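Local coordinates for protein 2-C-methyl-D-erythritol 4-phosphate cytidylyltransferase (Anaerococcus prevotii, PDB 4KT7) that probably transfers a cytidylyl group from CTP to 2-C-methyl-D-erythritol 4-phosphate, releasing diphosphate, in isoprenoid precursor biosynthesis, at residues F9-G20 against I53-D64. Residues are numbered along the deposited sequence; the frame is centred on the assembly and turned at random.
Sequences FISAIITAAGSG and IDEIILVIRKDD
Glu55 OE2 is gripped by two groups: Ser11 OG donates to it at 2.5 Å, on the anti side and 24° out of the carboxylate plane, and the backbone N of Asp100 binds it too. The other oxygen, OE1, forms a salt bridge with Arg80, so both ends of this buried carboxylate are satisfied and its rotation is fixed. With chi1 at 77°, CG sits between the backbone N and the carbonyl carbon, and the extended chain beyond it carries the carboxylate to Ser11 and to the edge of the Phe9 ring. Over one face of that ring stands Asp54 CB, 3.6 Å from the centroid in a CH-pi contact. Asp54 also reaches back with OD2, whose anti lone pair takes the N-H of Ile10 at 2.7 Å, while Asp54 N donates to Ile10 O.

Strands 10-16 and 55-60 run parallel, their axes 4.7 Å apart at closest approach. Ala12, Ile14 and Ala16 alternate with Glu55, Ile57 and Val59 in a backbone ladder that includes Ile57 N to Ala12 O at 2.7 Å. Strand 10-16 pairs with strand 105-110 on its other edge, which places it inside the parallel part of the nucleotide-binding GT-A fold; the pair joined by helix 39-48 forms a beta-alpha-beta crossover. Ile14 lies alongside Leu58, CB to CD2 3.7 Å, on the face where Val47 of that helix touches Ile14. On the opposite face Ile13 CG2 meets Val59 CG2 at 3.9 Å, and helix 88-97 packs against both.

A water bridges the segments, donating to Ala16 O and Asp64 OD2 and accepting from Arg61 N at 2.7 Å. Asp64 OD2 additionally accepts from Leu21 N, beside poorly ordered Gly20.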
loop_
_atom_site.group_PDB
_atom_site.type_symbol
_atom_site.label_atom_id
_atom_site.label_comp_id
_atom_site.label_asym_id
_atom_site.label_seq_id
_atom_site.Cartn_x
_atom_site.Cartn_y
_atom_site.Cartn_z
ATOM N N PHE A 9 -6.122 -6.611 -33.719
ATOM C CA PHE A 9 -4.917 -5.798 -33.587
ATOM C C PHE A 9 -4.861 -5.203 -32.177
ATOM O O PHE A 9 -5.825 -4.566 -31.735
ATOM C CB PHE A 9 -5.012 -4.679 -34.626
ATOM C CG PHE A 9 -3.756 -3.880 -34.812
ATOM C CD1 PHE A 9 -3.358 -2.951 -33.873
ATOM C CD2 PHE A 9 -3.014 -4.002 -35.982
ATOM C CE1 PHE A 9 -2.218 -2.195 -34.069
ATOM C CE2 PHE A 9 -1.872 -3.234 -36.184
ATOM C CZ PHE A 9 -1.480 -2.335 -35.226
ATOM N N ILE A 10 -3.734 -5.396 -31.487
ATOM C CA ILE A 10 -3.566 -4.907 -30.111
ATOM C C ILE A 10 -2.550 -3.763 -30.064
ATOM O O ILE A 10 -1.444 -3.879 -30.611
ATOM C CB ILE A 10 -3.095 -6.046 -29.148
ATOM C CG1 ILE A 10 -4.076 -7.228 -29.186
ATOM C CG2 ILE A 10 -2.921 -5.513 -27.716
ATOM C CD1 ILE A 10 -3.639 -8.449 -28.365
ATOM N N SER A 11 -2.928 -2.648 -29.436
ATOM C CA SER A 11 -1.996 -1.526 -29.248
ATOM C C SER A 11 -1.636 -1.395 -27.777
ATOM O O SER A 11 -2.453 -1.710 -26.909
ATOM C CB SER A 11 -2.628 -0.206 -29.687
ATOM O OG SER A 11 -3.074 -0.275 -31.025
ATOM N N ALA A 12 -0.414 -0.936 -27.489
ATOM C CA ALA A 12 -0.042 -0.610 -26.111
ATOM C C ALA A 12 0.356 0.850 -26.040
ATOM O O ALA A 12 1.057 1.355 -26.927
ATOM C CB ALA A 12 1.086 -1.501 -25.609
ATOM N N ILE A 13 -0.129 1.518 -24.996
ATOM C CA ILE A 13 0.191 2.901 -24.707
ATOM C C ILE A 13 0.998 2.916 -23.407
ATOM O O ILE A 13 0.477 2.552 -22.355
ATOM C CB ILE A 13 -1.110 3.726 -24.507
ATOM C CG1 ILE A 13 -1.900 3.806 -25.818
ATOM C CG2 ILE A 13 -0.800 5.123 -24.002
ATOM C CD1 ILE A 13 -3.246 4.530 -25.688
ATOM N N ILE A 14 2.272 3.310 -23.490
ATOM C CA ILE A 14 3.151 3.410 -22.321
ATOM C C ILE A 14 3.282 4.883 -21.944
ATOM O O ILE A 14 3.831 5.680 -22.719
ATOM C CB ILE A 14 4.576 2.922 -22.638
ATOM C CG1 ILE A 14 4.579 1.494 -23.206
ATOM C CG2 ILE A 14 5.442 3.010 -21.394
ATOM C CD1 ILE A 14 4.069 0.453 -22.243
ATOM N N THR A 15 2.788 5.276 -20.777
ATOM C CA THR A 15 2.868 6.688 -20.430
ATOM C C THR A 15 4.168 7.025 -19.716
ATOM O O THR A 15 4.459 6.492 -18.632
ATOM C CB THR A 15 1.645 7.165 -19.612
ATOM O OG1 THR A 15 1.516 6.362 -18.436
ATOM C CG2 THR A 15 0.363 7.064 -20.450
ATOM N N ALA A 16 4.950 7.912 -20.329
ATOM C CA ALA A 16 6.145 8.456 -19.695
ATOM C C ALA A 16 6.148 9.997 -19.723
ATOM O O ALA A 16 7.202 10.625 -19.854
ATOM C CB ALA A 16 7.408 7.895 -20.360
ATOM N N ALA A 17 4.973 10.595 -19.589
ATOM C CA ALA A 17 4.843 12.038 -19.717
ATOM C C ALA A 17 4.419 12.688 -18.408
ATOM O O ALA A 17 3.747 13.720 -18.412
ATOM C CB ALA A 17 3.862 12.389 -20.824
ATOM N N GLY A 18 4.802 12.083 -17.288
ATOM C CA GLY A 18 4.588 12.711 -15.994
ATOM C C GLY A 18 5.723 13.681 -15.724
ATOM O O GLY A 18 5.788 14.760 -16.320
ATOM N N SER A 19 6.627 13.295 -14.826
ATOM C CA SER A 19 7.910 13.974 -14.699
ATOM C C SER A 19 8.803 13.430 -15.804
ATOM O O SER A 19 9.886 13.954 -16.071
ATOM C CB SER A 19 8.541 13.719 -13.328
ATOM O OG SER A 19 8.857 12.348 -13.152
ATOM N N GLY A 20 8.327 12.367 -16.444
ATOM C CA GLY A 20 9.017 11.775 -17.566
ATOM C C GLY A 20 10.304 11.091 -17.165
ATOM O O GLY A 20 10.349 10.337 -16.191
ATOM N N ILE A 53 1.363 -7.926 -28.743
ATOM C CA ILE A 53 1.127 -6.495 -28.917
ATOM C C ILE A 53 1.611 -6.093 -30.317
ATOM O O ILE A 53 2.758 -6.370 -30.673
ATOM C CB ILE A 53 1.876 -5.698 -27.835
ATOM C CG1 ILE A 53 1.242 -5.976 -26.459
ATOM C CG2 ILE A 53 1.879 -4.214 -28.155
ATOM C CD1 ILE A 53 2.091 -5.504 -25.272
ATOM N N ASP A 54 0.750 -5.454 -31.111
ATOM C CA ASP A 54 1.099 -5.152 -32.509
ATOM C C ASP A 54 1.811 -3.816 -32.696
ATOM O O ASP A 54 2.515 -3.624 -33.681
ATOM C CB ASP A 54 -0.134 -5.208 -33.413
ATOM C CG ASP A 54 -0.766 -6.583 -33.445
ATOM O OD1 ASP A 54 -0.136 -7.487 -34.016
ATOM O OD2 ASP A 54 -1.886 -6.757 -32.894
ATOM N N GLU A 55 1.611 -2.895 -31.763
ATOM C CA GLU A 55 2.287 -1.599 -31.818
ATOM C C GLU A 55 2.401 -1.013 -30.433
ATOM O O GLU A 55 1.582 -1.307 -29.560
ATOM C CB GLU A 55 1.498 -0.603 -32.667
ATOM C CG GLU A 55 0.295 -0.021 -31.957
ATOM C CD GLU A 55 -0.496 0.971 -32.810
ATOM O OE1 GLU A 55 0.007 1.426 -33.869
ATOM O OE2 GLU A 55 -1.635 1.290 -32.412
ATOM N N ILE A 56 3.398 -0.152 -30.242
ATOM C CA ILE A 56 3.634 0.476 -28.943
ATOM C C ILE A 56 3.728 1.992 -29.103
ATOM O O ILE A 56 4.554 2.495 -29.882
ATOM C CB ILE A 56 4.959 -0.031 -28.321
ATOM C CG1 ILE A 56 4.924 -1.553 -28.110
ATOM C CG2 ILE A 56 5.267 0.697 -26.999
ATOM C CD1 ILE A 56 6.242 -2.101 -27.533
ATOM N N ILE A 57 2.894 2.710 -28.356
ATOM C CA ILE A 57 2.872 4.173 -28.371
ATOM C C ILE A 57 3.392 4.684 -27.034
ATOM O O ILE A 57 2.812 4.383 -25.981
ATOM C CB ILE A 57 1.436 4.734 -28.533
ATOM C CG1 ILE A 57 0.734 4.122 -29.745
ATOM C CG2 ILE A 57 1.466 6.253 -28.657
ATOM C CD1 ILE A 57 1.485 4.241 -30.976
ATOM N N LEU A 58 4.506 5.411 -27.075
ATOM C CA LEU A 58 5.045 6.080 -25.897
ATOM C C LEU A 58 4.450 7.463 -25.828
ATOM O O LEU A 58 4.401 8.186 -26.821
ATOM C CB LEU A 58 6.562 6.220 -25.984
ATOM C CG LEU A 58 7.370 4.953 -25.761
ATOM C CD1 LEU A 58 8.781 5.135 -26.309
ATOM C CD2 LEU A 58 7.424 4.678 -24.277
ATOM N N VAL A 59 3.994 7.856 -24.655
ATOM C CA VAL A 59 3.559 9.231 -24.516
ATOM C C VAL A 59 4.586 9.936 -23.639
ATOM O O VAL A 59 4.819 9.531 -22.484
ATOM C CB VAL A 59 2.142 9.313 -23.930
ATOM C CG1 VAL A 59 1.659 10.738 -23.960
ATOM C CG2 VAL A 59 1.167 8.421 -24.742
ATOM N N ILE A 60 5.214 10.976 -24.185
ATOM C CA ILE A 60 6.379 11.582 -23.544
ATOM C C ILE A 60 6.220 13.069 -23.237
ATOM O O ILE A 60 5.299 13.731 -23.729
ATOM C CB ILE A 60 7.640 11.413 -24.414
ATOM C CG1 ILE A 60 7.529 12.263 -25.681
ATOM C CG2 ILE A 60 7.852 9.938 -24.754
ATOM C CD1 ILE A 60 8.857 12.434 -26.454
ATOM N N ARG A 61 7.134 13.591 -22.425
ATOM C CA ARG A 61 7.284 15.029 -22.294
ATOM C C ARG A 61 8.088 15.516 -23.490
ATOM O O ARG A 61 9.040 14.853 -23.909
ATOM C CB ARG A 61 8.037 15.366 -21.009
ATOM C CG ARG A 61 7.275 15.044 -19.743
ATOM C CD ARG A 61 8.096 15.422 -18.517
ATOM N NE ARG A 61 8.844 16.666 -18.697
ATOM C CZ ARG A 61 8.365 17.881 -18.441
ATOM N NH1 ARG A 61 7.124 18.028 -18.001
ATOM N NH2 ARG A 61 9.132 18.949 -18.634
ATOM N N LYS A 62 7.730 16.674 -24.033
ATOM C CA LYS A 62 8.450 17.208 -25.179
ATOM C C LYS A 62 9.940 17.405 -24.877
ATOM O O LYS A 62 10.793 17.248 -25.760
ATOM C CB LYS A 62 7.819 18.524 -25.654
ATOM C CG LYS A 62 8.612 19.183 -26.772
ATOM C CD LYS A 62 7.930 20.395 -27.407
ATOM C CE LYS A 62 8.893 21.047 -28.409
ATOM N NZ LYS A 62 8.222 21.944 -29.396
ATOM N N ASP A 63 10.247 17.739 -23.627
ATOM C CA ASP A 63 11.620 18.016 -23.217
ATOM C C ASP A 63 12.524 16.777 -23.234
ATOM O O ASP A 63 13.759 16.899 -23.256
ATOM C CB ASP A 63 11.642 18.637 -21.815
ATOM C CG ASP A 63 10.926 19.969 -21.752
ATOM O OD1 ASP A 63 10.687 20.571 -22.821
ATOM O OD2 ASP A 63 10.617 20.417 -20.623
ATOM N N ASP A 64 11.909 15.595 -23.203
ATOM C CA ASP A 64 12.646 14.327 -23.172
ATOM C C ASP A 64 12.821 13.721 -24.567
ATOM O O ASP A 64 13.322 12.599 -24.694
ATOM C CB ASP A 64 11.905 13.300 -22.310
ATOM C CG ASP A 64 12.025 13.562 -20.814
ATOM O OD1 ASP A 64 13.055 14.100 -20.354
ATOM O OD2 ASP A 64 11.082 13.186 -20.085
HETATM O O HOH W 1 8.964 11.900 -21.291
#